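Alpha-pyrone synthesis polyketide synthase-like Pks18 (Mycobacterium tuberculosis, PDB 1TED) probably extends medium- and long-chain acyl-CoA starters with malonyl-CoA to build tri- and tetraketide alpha-pyrones, as a homodimeric type III polyketide synthase of the thiolase superfamily. Local coordinates at residues Val34-Ala39 with Ala194-Val199; Asp93-Glu98 with Arg103-Leu108; Gly283-Gly288 with Pro317-Gln322; Gln362-Ser365 with Ile369-Gly372. All coordinates share one frame; numbering follows the deposited sequence.

Interaction 1 of 4, residues Val34-Ala39 with Ala194-Val199; sequences VIEGLA and AMKALV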
loop_
_atom_site.group_PDB
_atom_site.type_symbol
_atom_site.label_atom_id
_atom_site.label_comp_id
_atom_site.label_asym_id
_atom_site.label_seq_id
_atom_site.Cartn_x
_atom_site.Cartn_y
_atom_site.Cartn_z
ATOM N N VAL A 34 19.651 -7.670 5.814
ATOM C CA VAL A 34 20.720 -6.697 5.678
ATOM C C VAL A 34 20.486 -5.731 4.512
ATOM O O VAL A 34 20.122 -6.146 3.416
ATOM C CB VAL A 34 22.082 -7.433 5.460
ATOM C CG1 VAL A 34 23.189 -6.444 5.078
ATOM C CG2 VAL A 34 22.449 -8.194 6.720
ATOM N N ILE A 35 20.670 -4.438 4.763
ATOM C CA ILE A 35 20.539 -3.437 3.709
ATOM C C ILE A 35 21.892 -3.540 3.021
ATOM O O ILE A 35 22.903 -3.144 3.582
ATOM C CB ILE A 35 20.380 -2.017 4.276
ATOM C CG1 ILE A 35 19.038 -1.894 5.001
ATOM C CG2 ILE A 35 20.503 -0.994 3.151
ATOM C CD1 ILE A 35 18.939 -0.645 5.876
ATOM N N GLU A 36 21.907 -4.085 1.814
ATOM C CA GLU A 36 23.149 -4.291 1.097
ATOM C C GLU A 36 23.458 -3.189 0.095
ATOM O O GLU A 36 24.597 -3.031 -0.342
ATOM C CB GLU A 36 23.094 -5.677 0.439
ATOM C CG GLU A 36 22.617 -6.706 1.452
ATOM C CD GLU A 36 22.865 -8.145 1.067
ATOM O OE1 GLU A 36 22.375 -8.576 0.004
ATOM O OE2 GLU A 36 23.539 -8.858 1.850
ATOM N N GLY A 37 22.433 -2.416 -0.242
ATOM C CA GLY A 37 22.601 -1.320 -1.173
ATOM C C GLY A 37 21.706 -0.185 -0.728
ATOM O O GLY A 37 20.610 -0.422 -0.228
ATOM N N LEU A 38 22.174 1.045 -0.905
ATOM C CA LEU A 38 21.418 2.225 -0.514
ATOM C C LEU A 38 21.786 3.414 -1.396
ATOM O O LEU A 38 22.962 3.772 -1.521
ATOM C CB LEU A 38 21.704 2.556 0.955
ATOM C CG LEU A 38 21.008 3.746 1.636
ATOM C CD1 LEU A 38 21.274 3.674 3.121
ATOM C CD2 LEU A 38 21.509 5.080 1.089
ATOM N N ALA A 39 20.776 4.037 -1.991
ATOM C CA ALA A 39 20.993 5.190 -2.856
ATOM C C ALA A 39 20.035 6.307 -2.493
ATOM O O ALA A 39 18.941 6.078 -1.969
ATOM C CB ALA A 39 20.815 4.812 -4.315
ATOM N N ALA A 194 17.257 -16.891 -0.835
ATOM C CA ALA A 194 18.044 -16.760 -2.056
ATOM C C ALA A 194 17.709 -15.509 -2.860
ATOM O O ALA A 194 18.382 -15.200 -3.838
ATOM C CB ALA A 194 17.859 -17.997 -2.939
ATOM N N MET A 195 16.690 -14.774 -2.449
ATOM C CA MET A 195 16.290 -13.605 -3.207
ATOM C C MET A 195 16.604 -12.269 -2.551
ATOM O O MET A 195 17.019 -12.207 -1.394
ATOM C CB MET A 195 14.798 -13.705 -3.492
ATOM C CG MET A 195 14.394 -15.067 -4.050
ATOM S SD MET A 195 15.043 -15.342 -5.715
ATOM C CE MET A 195 13.779 -14.471 -6.684
ATOM N N LYS A 196 16.414 -11.201 -3.316
ATOM C CA LYS A 196 16.643 -9.851 -2.822
ATOM C C LYS A 196 15.373 -9.062 -3.049
ATOM O O LYS A 196 14.521 -9.436 -3.871
ATOM C CB LYS A 196 17.787 -9.172 -3.575
ATOM C CG LYS A 196 19.036 -10.017 -3.707
ATOM C CD LYS A 196 19.644 -10.351 -2.362
ATOM C CE LYS A 196 20.700 -11.432 -2.517
ATOM N NZ LYS A 196 21.261 -11.834 -1.212
ATOM N N ALA A 197 15.248 -7.962 -2.319
ATOM C CA ALA A 197 14.086 -7.107 -2.445
ATOM C C ALA A 197 14.558 -5.685 -2.666
ATOM O O ALA A 197 15.593 -5.265 -2.117
ATOM C CB ALA A 197 13.234 -7.195 -1.186
ATOM N N LEU A 198 13.801 -4.961 -3.487
ATOM C CA LEU A 198 14.097 -3.574 -3.800
ATOM C C LEU A 198 13.007 -2.712 -3.173
ATOM O O LEU A 198 11.813 -2.926 -3.423
ATOM C CB LEU A 198 14.123 -3.355 -5.323
ATOM C CG LEU A 198 14.277 -1.904 -5.813
ATOM C CD1 LEU A 198 15.661 -1.378 -5.467
ATOM C CD2 LEU A 198 14.076 -1.832 -7.316
ATOM N N VAL A 199 13.422 -1.760 -2.339
ATOM C CA VAL A 199 12.494 -0.844 -1.679
ATOM C C VAL A 199 12.701 0.560 -2.234
ATOM O O VAL A 199 13.826 1.054 -2.312
ATOM C CB VAL A 199 12.696 -0.839 -0.142
ATOM C CG1 VAL A 199 11.770 0.178 0.507
ATOM C CG2 VAL A 199 12.382 -2.202 0.408
#
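Glu36 and Lys196 reach toward each other across the surface of the central sheet, and theirs is the one side-chain meeting between Val34-Ala39 and Ala194-Val199. The ionic part is a long salt bridge, with Glu36 OE1 3.7 Å from Lys196 NZ. No hydrogen bond joins the two segments, and the position of OE1 itself is somewhat uncertain. Behind the ammonium group, the methylene CD of Lys196 passes 4.0 Å from the same oxygen, Glu36 OE1, a marginal van der Waals approach. The two side chains cross at about a right angle. Glu36 runs extended beyond CG, whereas the lysine bends at its second torsion (chi2 -62°) and then straightens, which carries NZ over to the glutamate although its CB does not point that way. Long, flexible, charged residues suit this place because the gap is wide: the CA atoms of Glu36 and Lys196 are 9.4 Å apart.

The backbone explains that gap. In the thiolase-type mixed sheet, strand 226-236 lies between strands 32-41 and 196-204 and runs antiparallel to both, so the two segments are next-but-one neighbours with the same direction. Glu36 and Gly37 both pair with Val232 of the middle strand in a classic beta bulge; the irregularity falls on Glu36, whose psi of -17° departs from extended values, while Gly37 is extended again.

Partly exposed, with only 53 Å² buried and no direct hydrogen bond, the ion pair is probably a weak electrostatic link laid across a sheet whose cohesion comes from backbone pairing.

Interaction 2 of 4, residues Asp93-Glu98 with Arg103-Leu108; sequences DVFRRE and RDRMHL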
loop_
_atom_site.group_PDB
_atom_site.type_symbol
_atom_site.label_atom_id
_atom_site.label_comp_id
_atom_site.label_asym_id
_atom_site.label_seq_id
_atom_site.Cartn_x
_atom_site.Cartn_y
_atom_site.Cartn_z
ATOM N N ASP A 93 1.627 29.208 -11.530
ATOM C CA ASP A 93 0.858 30.167 -10.739
ATOM C C ASP A 93 -0.549 30.410 -11.286
ATOM O O ASP A 93 -1.361 31.074 -10.642
ATOM C CB ASP A 93 1.597 31.503 -10.622
ATOM C CG ASP A 93 1.819 31.922 -9.175
ATOM O OD1 ASP A 93 0.922 31.691 -8.331
ATOM O OD2 ASP A 93 2.890 32.495 -8.880
ATOM N N VAL A 94 -0.839 29.889 -12.474
ATOM C CA VAL A 94 -2.170 30.049 -13.060
ATOM C C VAL A 94 -2.929 28.738 -12.858
ATOM O O VAL A 94 -4.160 28.705 -12.829
ATOM C CB VAL A 94 -2.090 30.357 -14.568
ATOM C CG1 VAL A 94 -3.482 30.650 -15.112
ATOM C CG2 VAL A 94 -1.155 31.535 -14.811
ATOM N N PHE A 95 -2.160 27.663 -12.712
ATOM C CA PHE A 95 -2.669 26.311 -12.505
ATOM C C PHE A 95 -2.819 26.053 -11.009
ATOM O O PHE A 95 -3.717 25.328 -10.576
ATOM C CB PHE A 95 -1.674 25.316 -13.098
ATOM C CG PHE A 95 -1.963 23.885 -12.768
ATOM C CD1 PHE A 95 -2.994 23.201 -13.406
ATOM C CD2 PHE A 95 -1.177 23.205 -11.844
ATOM C CE1 PHE A 95 -3.233 21.856 -13.132
ATOM C CE2 PHE A 95 -1.407 21.864 -11.562
ATOM C CZ PHE A 95 -2.438 21.186 -12.208
ATOM N N ARG A 96 -1.923 26.660 -10.236
ATOM C CA ARG A 96 -1.889 26.531 -8.784
ATOM C C ARG A 96 -3.139 27.036 -8.097
ATOM O O ARG A 96 -3.497 26.561 -7.022
ATOM C CB ARG A 96 -0.683 27.291 -8.227
ATOM C CG ARG A 96 0.421 26.391 -7.708
ATOM C CD ARG A 96 0.866 25.381 -8.758
ATOM N NE ARG A 96 1.648 24.307 -8.160
ATOM C CZ ARG A 96 2.088 23.245 -8.821
ATOM N NH1 ARG A 96 1.825 23.110 -10.111
ATOM N NH2 ARG A 96 2.783 22.314 -8.188
ATOM N N ARG A 97 -3.803 27.999 -8.721
ATOM C CA ARG A 97 -4.998 28.589 -8.143
ATOM C C ARG A 97 -6.323 28.028 -8.639
ATOM O O ARG A 97 -7.385 28.443 -8.181
ATOM C CB ARG A 97 -4.973 30.106 -8.348
ATOM C CG ARG A 97 -3.935 30.823 -7.495
ATOM C CD ARG A 97 -4.165 32.324 -7.495
ATOM N NE ARG A 97 -3.539 32.986 -8.634
ATOM C CZ ARG A 97 -2.232 33.210 -8.740
ATOM N NH1 ARG A 97 -1.410 32.823 -7.770
ATOM N NH2 ARG A 97 -1.747 33.827 -9.813
ATOM N N GLU A 98 -6.273 27.080 -9.564
ATOM C CA GLU A 98 -7.508 26.511 -10.081
ATOM C C GLU A 98 -7.984 25.309 -9.291
ATOM O O GLU A 98 -7.188 24.570 -8.721
ATOM C CB GLU A 98 -7.338 26.099 -11.535
ATOM C CG GLU A 98 -6.954 27.224 -12.454
ATOM C CD GLU A 98 -7.236 26.886 -13.897
ATOM O OE1 GLU A 98 -6.751 25.828 -14.367
ATOM O OE2 GLU A 98 -7.949 27.678 -14.555
ATOM N N ARG A 103 -6.355 15.323 -10.601
ATOM C CA ARG A 103 -5.978 14.321 -11.605
ATOM C C ARG A 103 -4.734 14.728 -12.398
ATOM O O ARG A 103 -3.875 13.897 -12.684
ATOM C CB ARG A 103 -7.138 14.057 -12.575
ATOM C CG ARG A 103 -6.906 12.869 -13.514
ATOM C CD ARG A 103 -6.831 11.540 -12.754
ATOM N NE ARG A 103 -6.435 10.422 -13.611
ATOM C CZ ARG A 103 -7.237 9.791 -14.469
ATOM N NH1 ARG A 103 -8.512 10.146 -14.606
ATOM N NH2 ARG A 103 -6.757 8.802 -15.204
ATOM N N ASP A 104 -4.635 16.004 -12.755
ATOM C CA ASP A 104 -3.479 16.478 -13.504
ATOM C C ASP A 104 -2.221 16.478 -12.659
ATOM O O ASP A 104 -1.124 16.289 -13.179
ATOM C CB ASP A 104 -3.725 17.886 -14.058
ATOM C CG ASP A 104 -4.684 17.888 -15.237
ATOM O OD1 ASP A 104 -4.904 16.809 -15.836
ATOM O OD2 ASP A 104 -5.210 18.970 -15.578
ATOM N N ARG A 105 -2.383 16.684 -11.355
ATOM C CA ARG A 105 -1.253 16.708 -10.433
ATOM C C ARG A 105 -0.671 15.306 -10.215
ATOM O O ARG A 105 0.532 15.159 -9.975
ATOM C CB ARG A 105 -1.679 17.343 -9.102
ATOM C CG ARG A 105 -1.946 18.860 -9.168
ATOM C CD ARG A 105 -2.681 19.322 -7.909
ATOM N NE ARG A 105 -2.964 20.755 -7.857
ATOM C CZ ARG A 105 -2.148 21.670 -7.341
ATOM N NH1 ARG A 105 -0.975 21.318 -6.828
ATOM N NH2 ARG A 105 -2.524 22.941 -7.308
ATOM N N MET A 106 -1.513 14.276 -10.305
ATOM C CA MET A 106 -1.048 12.900 -10.156
ATOM C C MET A 106 -0.278 12.536 -11.437
ATOM O O MET A 106 0.681 11.754 -11.404
ATOM C CB MET A 106 -2.233 11.955 -9.962
ATOM C CG MET A 106 -3.173 12.357 -8.833
ATOM S SD MET A 106 -2.423 12.243 -7.196
ATOM C CE MET A 106 -1.708 13.933 -6.999
ATOM N N HIS A 107 -0.716 13.082 -12.571
ATOM C CA HIS A 107 -0.006 12.854 -13.826
ATOM C C HIS A 107 1.304 13.622 -13.676
ATOM O O HIS A 107 2.368 13.155 -14.087
ATOM C CB HIS A 107 -0.802 13.385 -15.030
ATOM C CG HIS A 107 -1.803 12.409 -15.568
ATOM N ND1 HIS A 107 -1.443 11.182 -16.084
ATOM C CD2 HIS A 107 -3.155 12.467 -15.646
ATOM C CE1 HIS A 107 -2.528 10.523 -16.453
ATOM N NE2 HIS A 107 -3.581 11.280 -16.197
ATOM N N LEU A 108 1.236 14.801 -13.071
ATOM C CA LEU A 108 2.456 15.570 -12.866
ATOM C C LEU A 108 3.392 14.757 -11.981
ATOM O O LEU A 108 4.609 14.752 -12.184
ATOM C CB LEU A 108 2.160 16.914 -12.201
ATOM C CG LEU A 108 2.391 18.163 -13.059
ATOM C CD1 LEU A 108 2.311 19.397 -12.162
ATOM C CD2 LEU A 108 3.756 18.105 -13.745
HETATM O O HOH W 1 -4.765 23.892 -8.716
#
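Phe95 lays the CZ corner of its ring against the root of Arg105, with CZ 3.9 Å from Arg105 CG near the ring plane, and against Asp104 CB. Its CG stands anti to the backbone N (chi1 171°), which points the ring at the helix. Ring and Arg105 guanidinium lie 28° apart, and Phe95 CE2 sits 4.1 Å above the plane of that guanidinium, toward its rim. Over a face of the Arg96 guanidinium comes Arg105 NH1, 4.1 Å from Arg96 NH2. A flat ring suits the place because it can lie over the Arg105 guanidinium while its edge meets the CG methylene; Leu108 sets an apolar methyl at the edge of Arg96.

One water donates to Phe95 O (2.6 Å) and to Glu98 O, and accepts from Arg105 NH2 (2.8 Å). Phe95-Glu98 form a type I beta turn that leads toward helix 102-125, a long helix of this thiolase-fold enzyme.

Farther out, Arg105 NH1 donates to the carbonyl oxygens of Val207 and Ala209 and NE bonds Thr101 OG1, while Arg96 NH2 makes a weak bond to Ser206 O. These oxygens probably offset the closeness of two positive groups. The side chain of Arg105 lies about 7 Å from that of His221, a probable substrate-binding residue.

Interaction 3 of 4, residues Gly283-Gly288 with Pro317-Gln322; sequences GYIFSG and PKIIEQ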
loop_
_atom_site.group_PDB
_atom_site.type_symbol
_atom_site.label_atom_id
_atom_site.label_comp_id
_atom_site.label_asym_id
_atom_site.label_seq_id
_atom_site.Cartn_x
_atom_site.Cartn_y
_atom_site.Cartn_z
ATOM N N GLY A 283 3.613 17.047 21.392
ATOM C CA GLY A 283 3.344 16.479 22.698
ATOM C C GLY A 283 3.154 14.966 22.588
ATOM O O GLY A 283 3.470 14.231 23.519
ATOM N N TYR A 284 2.634 14.496 21.454
ATOM C CA TYR A 284 2.430 13.055 21.260
ATOM C C TYR A 284 3.784 12.386 21.054
ATOM O O TYR A 284 4.019 11.266 21.506
ATOM C CB TYR A 284 1.550 12.774 20.031
ATOM C CG TYR A 284 0.161 13.364 20.080
ATOM C CD1 TYR A 284 -0.546 13.449 21.280
ATOM C CD2 TYR A 284 -0.476 13.769 18.910
ATOM C CE1 TYR A 284 -1.856 13.919 21.316
ATOM C CE2 TYR A 284 -1.788 14.236 18.931
ATOM C CZ TYR A 284 -2.474 14.308 20.135
ATOM O OH TYR A 284 -3.781 14.745 20.142
ATOM N N ILE A 285 4.663 13.089 20.351
ATOM C CA ILE A 285 5.998 12.599 20.079
ATOM C C ILE A 285 6.798 12.471 21.368
ATOM O O ILE A 285 7.383 11.428 21.635
ATOM C CB ILE A 285 6.746 13.554 19.119
ATOM C CG1 ILE A 285 6.082 13.512 17.736
ATOM C CG2 ILE A 285 8.218 13.169 19.028
ATOM C CD1 ILE A 285 6.604 14.550 16.775
ATOM N N PHE A 286 6.820 13.534 22.164
ATOM C CA PHE A 286 7.567 13.525 23.412
ATOM C C PHE A 286 7.193 12.404 24.365
ATOM O O PHE A 286 8.057 11.732 24.918
ATOM C CB PHE A 286 7.393 14.838 24.161
ATOM C CG PHE A 286 7.906 14.784 25.571
ATOM C CD1 PHE A 286 9.279 14.734 25.826
ATOM C CD2 PHE A 286 7.018 14.745 26.646
ATOM C CE1 PHE A 286 9.767 14.644 27.133
ATOM C CE2 PHE A 286 7.488 14.655 27.965
ATOM C CZ PHE A 286 8.869 14.603 28.210
ATOM N N SER A 287 5.901 12.206 24.575
ATOM C CA SER A 287 5.469 11.183 25.508
ATOM C C SER A 287 5.337 9.804 24.877
ATOM O O SER A 287 5.156 8.803 25.583
ATOM C CB SER A 287 4.148 11.596 26.168
ATOM O OG SER A 287 3.121 11.727 25.212
ATOM N N GLY A 288 5.459 9.745 23.554
ATOM C CA GLY A 288 5.345 8.469 22.878
ATOM C C GLY A 288 6.669 7.801 22.562
ATOM O O GLY A 288 6.765 6.575 22.598
ATOM N N PRO A 317 11.778 21.013 12.838
ATOM C CA PRO A 317 12.366 21.324 14.145
ATOM C C PRO A 317 11.633 20.760 15.370
ATOM O O PRO A 317 12.263 20.155 16.230
ATOM C CB PRO A 317 12.441 22.858 14.137
ATOM C CG PRO A 317 11.362 23.251 13.146
ATOM C CD PRO A 317 11.555 22.241 12.058
ATOM N N LYS A 318 10.317 20.938 15.449
ATOM C CA LYS A 318 9.555 20.432 16.597
ATOM C C LYS A 318 9.557 18.912 16.754
ATOM O O LYS A 318 9.464 18.402 17.870
ATOM C CB LYS A 318 8.102 20.914 16.541
ATOM C CG LYS A 318 7.940 22.415 16.630
ATOM C CD LYS A 318 6.471 22.813 16.604
ATOM C CE LYS A 318 6.320 24.323 16.506
ATOM N NZ LYS A 318 4.903 24.752 16.446
ATOM N N ILE A 319 9.655 18.190 15.642
ATOM C CA ILE A 319 9.661 16.727 15.673
ATOM C C ILE A 319 10.988 16.175 16.185
ATOM O O ILE A 319 11.012 15.256 17.002
ATOM C CB ILE A 319 9.378 16.160 14.272
ATOM C CG1 ILE A 319 8.017 16.670 13.791
ATOM C CG2 ILE A 319 9.432 14.643 14.295
ATOM C CD1 ILE A 319 7.629 16.160 12.435
ATOM N N ILE A 320 12.091 16.742 15.701
ATOM C CA ILE A 320 13.425 16.319 16.134
ATOM C C ILE A 320 13.574 16.704 17.608
ATOM O O ILE A 320 13.966 15.902 18.444
ATOM C CB ILE A 320 14.533 17.020 15.284
ATOM C CG1 ILE A 320 14.370 16.627 13.808
ATOM C CG2 ILE A 320 15.930 16.616 15.773
ATOM C CD1 ILE A 320 15.419 17.223 12.876
ATOM N N GLU A 321 13.225 17.950 17.893
ATOM C CA GLU A 321 13.251 18.570 19.219
ATOM C C GLU A 321 12.682 17.673 20.322
ATOM O O GLU A 321 13.369 17.336 21.292
ATOM C CB GLU A 321 12.412 19.838 19.132
ATOM C CG GLU A 321 12.690 20.917 20.103
ATOM C CD GLU A 321 12.065 22.205 19.629
ATOM O OE1 GLU A 321 10.837 22.225 19.407
ATOM O OE2 GLU A 321 12.799 23.197 19.461
ATOM N N GLN A 322 11.414 17.300 20.166
ATOM C CA GLN A 322 10.721 16.469 21.143
ATOM C C GLN A 322 11.200 15.028 21.171
ATOM O O GLN A 322 11.147 14.377 22.221
ATOM C CB GLN A 322 9.210 16.519 20.906
ATOM C CG GLN A 322 8.593 17.904 21.132
ATOM C CD GLN A 322 8.976 18.507 22.489
ATOM O OE1 GLN A 322 9.023 17.809 23.503
ATOM N NE2 GLN A 322 9.238 19.811 22.508
#
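Gln322 lies against Ile285 and Phe286 from its CB to its amide oxygen. CB rests 4.0 Å from Ile285 CG2, at a spot where the helices come so close that the CA atoms of Phe286 and Gln322 are 4.9 Å apart. From CG, which is anti to the carbonyl carbon (chi1 -65°), the chain bends at its second torsion and turns the amide over the beginning of the phenylalanine side chain. There OE1 sits 3.5 Å from Phe286 CB and 3.8 Å from Phe286 CG. The amide stands nearly upright to the phenyl ring, with 80° between the planes, and OE1 approaches obliquely. This oxygen has a real polar partner in Arg325 NH2, whose side chain also makes a cation-pi contact with Phe286. Glutamine therefore suits the place, with a CB methylene against Ile285 and an oxygen that Arg325 can bond.

Segments 283-288 and 317-322, on helices 281-299 and 317-327 of the thiolase fold, run nearly parallel, their axes 8.8 Å apart at closest approach and crossing at -20°.

Deeper in, the branched residues take over. Ile285 CD1 packs 3.8 Å from Ile319 CG2, and both isoleucines also touch Phe377 of strand 370-378, so apolar residues suit this side, where the helix pair rests on the sheet. The side chain of Ile319 comes within about 6 Å of that of Cys175, the probable nucleophile.

Interaction 4 of 4, residues Gln362-Ser365 with Ile369-Gly372; sequences QAES and ISTG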
loop_
_atom_site.group_PDB
_atom_site.type_symbol
_atom_site.label_atom_id
_atom_site.label_comp_id
_atom_site.label_asym_id
_atom_site.label_seq_id
_atom_site.Cartn_x
_atom_site.Cartn_y
_atom_site.Cartn_z
ATOM N N GLN A 362 29.914 8.344 7.200
ATOM C CA GLN A 362 30.851 8.823 8.217
ATOM C C GLN A 362 30.588 8.270 9.614
ATOM O O GLN A 362 29.547 8.525 10.219
ATOM C CB GLN A 362 30.889 10.354 8.268
ATOM C CG GLN A 362 29.584 11.017 8.640
ATOM C CD GLN A 362 29.756 12.501 8.927
ATOM O OE1 GLN A 362 30.387 13.227 8.151
ATOM N NE2 GLN A 362 29.189 12.959 10.043
ATOM N N ALA A 363 31.560 7.512 10.113
ATOM C CA ALA A 363 31.486 6.901 11.434
ATOM C C ALA A 363 31.395 7.972 12.519
ATOM O O ALA A 363 32.059 9.004 12.437
ATOM C CB ALA A 363 32.715 6.025 11.664
ATOM N N GLU A 364 30.573 7.717 13.534
ATOM C CA GLU A 364 30.383 8.659 14.636
ATOM C C GLU A 364 31.346 8.365 15.780
ATOM O O GLU A 364 31.456 9.137 16.731
ATOM C CB GLU A 364 28.943 8.580 15.153
ATOM C CG GLU A 364 28.628 7.344 16.004
ATOM C CD GLU A 364 28.943 6.020 15.317
ATOM O OE1 GLU A 364 28.652 5.879 14.109
ATOM O OE2 GLU A 364 29.467 5.110 15.993
ATOM N N SER A 365 32.036 7.236 15.681
ATOM C CA SER A 365 32.990 6.827 16.698
ATOM C C SER A 365 33.966 5.848 16.064
ATOM O O SER A 365 33.848 5.524 14.883
ATOM C CB SER A 365 32.273 6.158 17.869
ATOM O OG SER A 365 31.700 4.928 17.470
ATOM N N ILE A 369 31.427 -1.497 14.384
ATOM C CA ILE A 369 29.996 -1.778 14.529
ATOM C C ILE A 369 29.326 -0.730 15.407
ATOM O O ILE A 369 29.498 -0.702 16.625
ATOM C CB ILE A 369 29.685 -3.172 15.146
ATOM C CG1 ILE A 369 30.297 -4.285 14.307
ATOM C CG2 ILE A 369 28.162 -3.373 15.216
ATOM C CD1 ILE A 369 29.928 -5.672 14.796
ATOM N N SER A 370 28.559 0.143 14.772
ATOM C CA SER A 370 27.839 1.187 15.482
ATOM C C SER A 370 26.396 0.698 15.589
ATOM O O SER A 370 25.846 0.170 14.623
ATOM C CB SER A 370 27.915 2.489 14.687
ATOM O OG SER A 370 29.264 2.786 14.376
ATOM N N THR A 371 25.786 0.838 16.757
ATOM C CA THR A 371 24.410 0.386 16.918
ATOM C C THR A 371 23.483 1.586 16.918
ATOM O O THR A 371 23.697 2.532 17.661
ATOM C CB THR A 371 24.233 -0.406 18.231
ATOM O OG1 THR A 371 25.008 -1.605 18.161
ATOM C CG2 THR A 371 22.772 -0.773 18.460
ATOM N N GLY A 372 22.445 1.547 16.098
ATOM C CA GLY A 372 21.546 2.678 16.058
ATOM C C GLY A 372 20.074 2.339 16.037
ATOM O O GLY A 372 19.675 1.202 15.783
#
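Glu364 and Ser370 bind each other across the loop that leads from helix 349-361 into strand 370-378, a helix-to-strand connection in the C-terminal half of the thiolase fold. The tight part is the carboxylate. Ser370 OG donates to Glu364 OE2 at 2.8 Å, meeting the oxygen's syn lone pair, on the side of the other carboxylate oxygen. A second hydroxyl serves the same oxygen: Ser365 OG donates to Glu364 OE2 at 2.7 Å, but from 36° out of the carboxylate plane. Two donors grip OE2, and together with Arg392 on OE1 they probably fix the rotation of the carboxylate. Glutamate fits because it can bend: CG sits between the backbone N and the carbonyl carbon (chi1 75°), and a further turn at chi2 folds the carboxylate back toward the strand.

Arg392, close to the C terminus, completes the polar cluster, with its NH2 in a salt bridge to Glu364 OE1 and its NE bonded to Ser370 OG. The serine, buried at the start of the strand, suits its place because its hydroxyl can donate to the glutamate and accept from the arginine.

The other side is loose. Only 82 Å² is buried between the segments, Gln362 and Ala363 are exposed in the loop, and the two serines barely approach each other directly. Their hydroxyl oxygens, Ser365 OG and Ser370 OG, are 4.5 Å apart and are joined through Glu364 OE2.

Following the chain from the N terminus, interaction 1 opens on strand 32-41 and closes some 155 residues later at strand 196-204. Interaction 2, a short-range closure between the 93-98 turn and helix 102-125, falls within that long loop. Interactions 3 and 4 follow in series in the C-terminal family region: the first joins helices 281-299 and 317-327, and the second closes the short loop between helix 349-361 and strand 370-378. None of the loops cross. Interactions 1 and 4 both reach the mixed central sheet, with centres about 20 Å apart, whereas interactions 2 and 4 lie on opposite sides of the chain's centre, about 44 Å apart between centres.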